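Local coordinates for coiled-coil and C2 domain-containing protein 1-like (Drosophila melanogaster, PDB 6EI6), which binds phosphatidylinositol monophosphates through the C2 domain in this C-terminal part and regulates ESCRT-III in endosomal sorting, its DM14 domains probably keeping Shrub from polymerising, at residues 98-104 with 263-269; 106-110 with 250-255. All coordinates share one frame; numbering follows the deposited sequence.

Interaction 1: 98-104 with 263-269; sequences KFHYEKR and EKWLVLD
Glu263 meets Lys103 at the entry to a two-stranded antiparallel sheet: the ammonium NZ lies 3.4 Å from Glu263 CG, not at the carboxylate. Trp265 pairs with Glu102 through both backbone bonds, and its indole lies under Arg104, whose CG sits 3.5 Å from the centroid of the five-membered ring in a CH-pi contact. With CG anti to the carbonyl carbon (chi1 -71°) and a bend at chi2, the arginine passes over this face and returns to Glu102 in an end-on salt bridge, NH1 and NH2 both meeting OE1 in the guanidinium plane. On the other side of the sheet, Leu266 CG packs 3.8 Å from CD1 of Phe99. Val267 exchanges two backbone bonds with His100. The sheet packs on helices 34-62 and 66-91, where Gln49 OE1 accepts from Leu266 N and Asp82 OD2 from Leu268 N. Asp269 closes the pairing: its N bonds to Lys98 O, and OD1 accepts from His100 ND1 at a separation shorter than usual, its exact length doubtful. His100 NE2 donates to Glu102 OE2 (2.8 Å). With a carboxylate at each nitrogen, the two bonds would hold the ring's rotation and would probably favour the doubly protonated form.

Interaction 2: 106-110 with 250-255; sequences FNIVH and RNPILT
Ile108 and Val109, in a short 3-10 turn, pack against Thr255 and the residues leading up to it. Ile108 CG2 is the central contact atom, 3.4 Å from Thr255 OG1 and 3.8 Å from Pro252 CD; the isoleucine and threonine side chains run antiparallel past one another, whereas the proline lies across the isoleucine. Beside them, the methyls Val109 CG2 and Thr255 CG2 approach to 3.6 Å. Asn251 adds its CB, 3.3 Å from Ile108 O, and Arg250 lays a face of its guanidinium near Val109 O, with NE 3.9 Å from that oxygen. No hydrogen bond joins the two segments.

The hydrogen bonds that shape the contact are made within 250-255. Pro252 O accepts from Thr255 OG1 at 2.8 Å and from Asn251 ND2 at 3.2 Å, the two donors arriving from opposite faces of its carbonyl plane. Thr255 OG1 is anti to the carbonyl carbon (chi1 -81°), which leaves CG2 anti to the backbone N and directed at Val109. A valine in its place would probably keep much of the methyl packing but leave Pro252 O without one of its donors and the turn less firmly held.

Farther out, Met258 of helix 255-263 touches both Ile108 and Pro252, Met52 of helix 34-62 also reaches Ile108, and Arg179 NH2 hydrogen-bonds to Asn251 O. The type I turn from Pro252 to Thr255, with Leu254 at the N-cap position, leads from strand 241-249 of the C2 beta-sandwich into helix 255-263, making this a junction between the sandwich and the helical part of the chain.

The centre of interaction 1 lies about 27 Å from the centre of the chain, and that contact is partly buried; the centre of interaction 2 lies about 12 Å from the chain's centre, and that contact is buried. The first is a strand pair rich in backbone bonds and charged groups. The second is van der Waals packing of loops, set where the chain enters and leaves the C2 sandwich. Helix 255-263 is shared: 250-255 leads into it and 263-269 follows from its end. Along the chain, interaction 2 is nested inside the loop closed by interaction 1. They touch directly where Trp265 CH2 packs 3.6 Å from Phe106 CZ.

Interaction 1: 98-104 with 263-269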
loop_
_atom_site.group_PDB
_atom_site.type_symbol
_atom_site.label_atom_id
_atom_site.label_comp_id
_atom_site.label_asym_id
_atom_site.label_seq_id
_atom_site.Cartn_x
_atom_site.Cartn_y
_atom_site.Cartn_z
ATOM N N LYS A 98 -34.274 -3.721 -3.995
ATOM C CA LYS A 98 -33.950 -4.521 -5.166
ATOM C C LYS A 98 -32.605 -4.109 -5.754
ATOM O O LYS A 98 -32.217 -2.941 -5.730
ATOM C CB LYS A 98 -35.042 -4.357 -6.221
ATOM C CG LYS A 98 -36.407 -4.864 -5.760
ATOM C CD LYS A 98 -37.187 -5.456 -6.938
ATOM C CE LYS A 98 -36.248 -6.193 -7.888
ATOM N NZ LYS A 98 -36.984 -6.607 -9.115
ATOM N N PHE A 99 -31.898 -5.068 -6.326
ATOM C CA PHE A 99 -30.614 -4.745 -6.915
ATOM C C PHE A 99 -30.356 -5.681 -8.082
ATOM O O PHE A 99 -31.093 -6.634 -8.324
ATOM C CB PHE A 99 -29.490 -4.854 -5.873
ATOM C CG PHE A 99 -29.335 -6.231 -5.322
ATOM C CD1 PHE A 99 -28.513 -7.158 -5.950
ATOM C CD2 PHE A 99 -30.052 -6.625 -4.201
ATOM C CE1 PHE A 99 -28.393 -8.444 -5.450
ATOM C CE2 PHE A 99 -29.926 -7.914 -3.684
ATOM C CZ PHE A 99 -29.101 -8.825 -4.303
ATOM N N HIS A 100 -29.256 -5.427 -8.772
ATOM C CA HIS A 100 -28.868 -6.223 -9.920
ATOM C C HIS A 100 -27.374 -6.036 -10.051
ATOM O O HIS A 100 -26.772 -5.293 -9.284
ATOM C CB HIS A 100 -29.604 -5.786 -11.188
ATOM C CG HIS A 100 -29.303 -4.372 -11.578
ATOM N ND1 HIS A 100 -29.905 -3.290 -10.968
ATOM C CD2 HIS A 100 -28.424 -3.860 -12.477
ATOM C CE1 HIS A 100 -29.423 -2.172 -11.487
ATOM N NE2 HIS A 100 -28.521 -2.490 -12.402
ATOM N N TYR A 101 -26.795 -6.667 -11.061
ATOM C CA TYR A 101 -25.361 -6.668 -11.296
ATOM C C TYR A 101 -25.035 -5.914 -12.575
ATOM O O TYR A 101 -25.740 -6.049 -13.577
ATOM C CB TYR A 101 -24.839 -8.116 -11.369
ATOM C CG TYR A 101 -25.152 -8.847 -10.088
ATOM C CD1 TYR A 101 -24.394 -8.612 -8.937
ATOM C CD2 TYR A 101 -26.250 -9.698 -9.991
ATOM C CE1 TYR A 101 -24.701 -9.231 -7.744
ATOM C CE2 TYR A 101 -26.565 -10.320 -8.799
ATOM C CZ TYR A 101 -25.794 -10.085 -7.690
ATOM O OH TYR A 101 -26.102 -10.698 -6.498
ATOM N N GLU A 102 -23.960 -5.119 -12.533
ATOM C CA GLU A 102 -23.361 -4.501 -13.714
ATOM C C GLU A 102 -21.858 -4.758 -13.752
ATOM O O GLU A 102 -21.345 -5.565 -12.969
ATOM C CB GLU A 102 -23.643 -3.010 -13.724
ATOM C CG GLU A 102 -25.072 -2.707 -13.504
ATOM C CD GLU A 102 -25.358 -1.218 -13.584
ATOM O OE1 GLU A 102 -24.383 -0.436 -13.589
ATOM O OE2 GLU A 102 -26.553 -0.840 -13.628
ATOM N N LYS A 103 -21.145 -4.083 -14.654
ATOM C CA LYS A 103 -19.693 -4.137 -14.712
ATOM C C LYS A 103 -19.118 -2.739 -14.610
ATOM O O LYS A 103 -19.765 -1.748 -14.959
ATOM C CB LYS A 103 -19.187 -4.768 -16.004
ATOM C CG LYS A 103 -19.541 -6.232 -16.145
ATOM C CD LYS A 103 -19.334 -6.692 -17.583
ATOM C CE LYS A 103 -19.232 -8.219 -17.650
ATOM N NZ LYS A 103 -18.088 -8.731 -16.818
ATOM N N ARG A 104 -17.881 -2.673 -14.136
ATOM C CA ARG A 104 -17.154 -1.420 -14.061
ATOM C C ARG A 104 -15.734 -1.676 -14.524
ATOM O O ARG A 104 -15.119 -2.658 -14.101
ATOM C CB ARG A 104 -17.144 -0.866 -12.637
ATOM C CG ARG A 104 -18.471 -0.357 -12.188
ATOM C CD ARG A 104 -18.904 0.814 -13.050
ATOM N NE ARG A 104 -20.191 1.305 -12.583
ATOM C CZ ARG A 104 -21.362 0.791 -12.946
ATOM N NH1 ARG A 104 -21.410 -0.213 -13.812
ATOM N NH2 ARG A 104 -22.484 1.299 -12.452
ATOM N N GLU A 263 -16.491 -7.321 -12.122
ATOM C CA GLU A 263 -17.355 -7.933 -13.113
ATOM C C GLU A 263 -18.762 -8.159 -12.611
ATOM O O GLU A 263 -19.657 -8.419 -13.420
ATOM C CB GLU A 263 -16.772 -9.259 -13.574
ATOM C CG GLU A 263 -15.632 -9.075 -14.541
ATOM C CD GLU A 263 -14.687 -10.246 -14.493
ATOM O OE1 GLU A 263 -15.155 -11.338 -14.054
ATOM O OE2 GLU A 263 -13.491 -10.074 -14.874
ATOM N N LYS A 264 -18.976 -8.083 -11.308
ATOM C CA LYS A 264 -20.304 -8.144 -10.735
ATOM C C LYS A 264 -20.487 -6.968 -9.778
ATOM O O LYS A 264 -20.602 -7.109 -8.567
ATOM C CB LYS A 264 -20.543 -9.479 -10.049
ATOM C CG LYS A 264 -19.865 -10.627 -10.738
ATOM C CD LYS A 264 -20.467 -11.968 -10.321
ATOM C CE LYS A 264 -19.592 -12.659 -9.267
ATOM N NZ LYS A 264 -20.219 -13.931 -8.783
ATOM N N TRP A 265 -20.523 -5.776 -10.341
ATOM C CA TRP A 265 -20.733 -4.584 -9.550
ATOM C C TRP A 265 -22.177 -4.570 -9.066
ATOM O O TRP A 265 -23.108 -4.432 -9.870
ATOM C CB TRP A 265 -20.425 -3.355 -10.406
ATOM C CG TRP A 265 -20.098 -2.124 -9.654
ATOM C CD1 TRP A 265 -20.898 -1.028 -9.489
ATOM C CD2 TRP A 265 -18.855 -1.816 -9.013
ATOM N NE1 TRP A 265 -20.235 -0.061 -8.778
ATOM C CE2 TRP A 265 -18.975 -0.519 -8.480
ATOM C CE3 TRP A 265 -17.648 -2.507 -8.854
ATOM C CZ2 TRP A 265 -17.948 0.091 -7.766
ATOM C CZ3 TRP A 265 -16.632 -1.912 -8.151
ATOM C CH2 TRP A 265 -16.786 -0.618 -7.609
ATOM N N LEU A 266 -22.378 -4.677 -7.756
ATOM C CA LEU A 266 -23.734 -4.589 -7.224
ATOM C C LEU A 266 -24.200 -3.138 -7.279
ATOM O O LEU A 266 -23.472 -2.235 -6.866
ATOM C CB LEU A 266 -23.784 -5.128 -5.805
ATOM C CG LEU A 266 -25.138 -5.473 -5.224
ATOM C CD1 LEU A 266 -25.005 -6.631 -4.279
ATOM C CD2 LEU A 266 -25.778 -4.266 -4.521
ATOM N N VAL A 267 -25.410 -2.926 -7.807
ATOM C CA VAL A 267 -26.017 -1.606 -8.000
ATOM C C VAL A 267 -27.486 -1.713 -7.605
ATOM O O VAL A 267 -28.171 -2.647 -8.029
ATOM C CB VAL A 267 -25.898 -1.143 -9.474
ATOM C CG1 VAL A 267 -26.798 0.061 -9.772
ATOM C CG2 VAL A 267 -24.469 -0.866 -9.877
ATOM N N LEU A 268 -27.989 -0.778 -6.801
ATOM C CA LEU A 268 -29.417 -0.846 -6.493
ATOM C C LEU A 268 -30.255 -0.437 -7.706
ATOM O O LEU A 268 -29.837 0.390 -8.528
ATOM C CB LEU A 268 -29.765 0.052 -5.315
ATOM C CG LEU A 268 -28.911 -0.180 -4.069
ATOM C CD1 LEU A 268 -29.301 0.787 -2.969
ATOM C CD2 LEU A 268 -28.967 -1.619 -3.580
ATOM N N ASP A 269 -31.430 -1.052 -7.847
ATOM C CA ASP A 269 -32.479 -0.401 -8.633
ATOM C C ASP A 269 -32.953 0.820 -7.842
ATOM O O ASP A 269 -32.939 0.807 -6.606
ATOM C CB ASP A 269 -33.645 -1.363 -8.900
ATOM C CG ASP A 269 -33.199 -2.738 -9.410
ATOM O OD1 ASP A 269 -31.994 -2.953 -9.692
ATOM O OD2 ASP A 269 -34.078 -3.617 -9.555
#

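Interaction 2: 106-110 with 250-255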
loop_
_atom_site.group_PDB
_atom_site.type_symbol
_atom_site.label_atom_id
_atom_site.label_comp_id
_atom_site.label_asym_id
_atom_site.label_seq_id
_atom_site.Cartn_x
_atom_site.Cartn_y
_atom_site.Cartn_z
ATOM N N PHE A 106 -12.298 -1.001 -14.004
ATOM C CA PHE A 106 -11.065 -0.552 -13.381
ATOM C C PHE A 106 -9.957 -1.112 -14.241
ATOM O O PHE A 106 -10.128 -2.148 -14.900
ATOM C CB PHE A 106 -10.916 -1.045 -11.944
ATOM C CG PHE A 106 -11.933 -0.470 -10.983
ATOM C CD1 PHE A 106 -13.294 -0.569 -11.238
ATOM C CD2 PHE A 106 -11.523 0.161 -9.818
ATOM C CE1 PHE A 106 -14.230 -0.041 -10.352
ATOM C CE2 PHE A 106 -12.459 0.698 -8.922
ATOM C CZ PHE A 106 -13.810 0.592 -9.194
ATOM N N ASN A 107 -8.835 -0.424 -14.286
ATOM C CA ASN A 107 -7.820 -1.010 -15.147
ATOM C C ASN A 107 -6.710 -1.580 -14.283
ATOM O O ASN A 107 -5.554 -1.168 -14.407
ATOM C CB ASN A 107 -7.294 0.015 -16.142
ATOM C CG ASN A 107 -6.558 -0.624 -17.289
ATOM O OD1 ASN A 107 -6.605 -1.841 -17.479
ATOM N ND2 ASN A 107 -5.859 0.189 -18.054
ATOM N N ILE A 108 -7.070 -2.526 -13.407
ATOM C CA ILE A 108 -6.203 -2.875 -12.279
ATOM C C ILE A 108 -4.874 -3.430 -12.771
ATOM O O ILE A 108 -3.817 -3.160 -12.181
ATOM C CB ILE A 108 -6.913 -3.863 -11.331
ATOM C CG1 ILE A 108 -8.154 -3.208 -10.733
ATOM C CG2 ILE A 108 -5.963 -4.334 -10.211
ATOM C CD1 ILE A 108 -9.282 -4.183 -10.517
ATOM N N VAL A 109 -4.898 -4.184 -13.874
ATOM C CA VAL A 109 -3.690 -4.822 -14.387
ATOM C C VAL A 109 -2.668 -3.823 -14.937
ATOM O O VAL A 109 -1.512 -4.202 -15.161
ATOM C CB VAL A 109 -4.161 -5.909 -15.390
ATOM C CG1 VAL A 109 -3.149 -6.212 -16.486
ATOM C CG2 VAL A 109 -4.501 -7.202 -14.638
ATOM N N HIS A 110 -3.027 -2.537 -15.069
ATOM C CA HIS A 110 -2.211 -1.551 -15.782
ATOM C C HIS A 110 -1.964 -0.270 -14.981
ATOM O O HIS A 110 -1.798 0.799 -15.577
ATOM C CB HIS A 110 -2.856 -1.174 -17.124
ATOM C CG HIS A 110 -2.791 -2.252 -18.162
ATOM N ND1 HIS A 110 -2.120 -3.444 -17.966
ATOM C CD2 HIS A 110 -3.321 -2.322 -19.404
ATOM C CE1 HIS A 110 -2.229 -4.195 -19.046
ATOM N NE2 HIS A 110 -2.957 -3.540 -19.931
ATOM N N ARG A 250 3.456 -3.571 -10.201
ATOM C CA ARG A 250 2.662 -3.314 -11.400
ATOM C C ARG A 250 1.168 -3.465 -11.121
ATOM O O ARG A 250 0.353 -2.700 -11.636
ATOM C CB ARG A 250 3.086 -4.246 -12.534
ATOM C CG ARG A 250 1.928 -4.718 -13.384
ATOM C CD ARG A 250 2.310 -5.035 -14.816
ATOM N NE ARG A 250 2.336 -3.816 -15.625
ATOM C CZ ARG A 250 2.460 -3.800 -16.948
ATOM N NH1 ARG A 250 2.557 -4.940 -17.608
ATOM N NH2 ARG A 250 2.482 -2.646 -17.604
ATOM N N ASN A 251 0.775 -4.442 -10.318
ATOM C CA ASN A 251 -0.614 -4.504 -9.890
ATOM C C ASN A 251 -0.660 -5.252 -8.572
ATOM O O ASN A 251 0.312 -5.925 -8.209
ATOM C CB ASN A 251 -1.506 -5.168 -10.958
ATOM C CG ASN A 251 -0.938 -6.472 -11.467
ATOM O OD1 ASN A 251 -0.357 -6.515 -12.548
ATOM N ND2 ASN A 251 -1.111 -7.544 -10.708
ATOM N N PRO A 252 -1.756 -5.138 -7.820
ATOM C CA PRO A 252 -1.819 -5.802 -6.517
ATOM C C PRO A 252 -1.690 -7.313 -6.638
ATOM O O PRO A 252 -2.003 -7.907 -7.671
ATOM C CB PRO A 252 -3.194 -5.396 -5.976
ATOM C CG PRO A 252 -3.527 -4.120 -6.676
ATOM C CD PRO A 252 -2.897 -4.227 -8.035
ATOM N N ILE A 253 -1.192 -7.932 -5.565
ATOM C CA ILE A 253 -1.077 -9.386 -5.521
ATOM C C ILE A 253 -2.423 -10.034 -5.831
ATOM O O ILE A 253 -2.515 -10.974 -6.629
ATOM C CB ILE A 253 -0.536 -9.842 -4.149
ATOM C CG1 ILE A 253 0.758 -9.107 -3.793
ATOM C CG2 ILE A 253 -0.291 -11.336 -4.143
ATOM C CD1 ILE A 253 1.759 -9.089 -4.891
ATOM N N LEU A 254 -3.484 -9.552 -5.189
ATOM C CA LEU A 254 -4.830 -10.096 -5.376
ATOM C C LEU A 254 -5.600 -9.369 -6.469
ATOM O O LEU A 254 -6.787 -9.051 -6.307
ATOM C CB LEU A 254 -5.589 -10.045 -4.055
ATOM C CG LEU A 254 -4.837 -10.620 -2.858
ATOM C CD1 LEU A 254 -5.674 -10.453 -1.570
ATOM C CD2 LEU A 254 -4.486 -12.074 -3.147
ATOM N N THR A 255 -4.929 -9.073 -7.582
ATOM C CA THR A 255 -5.591 -8.462 -8.721
ATOM C C THR A 255 -6.699 -9.360 -9.262
ATOM O O THR A 255 -7.762 -8.873 -9.663
ATOM C CB THR A 255 -4.566 -8.157 -9.808
ATOM O OG1 THR A 255 -3.882 -6.931 -9.499
ATOM C CG2 THR A 255 -5.245 -8.045 -11.174
#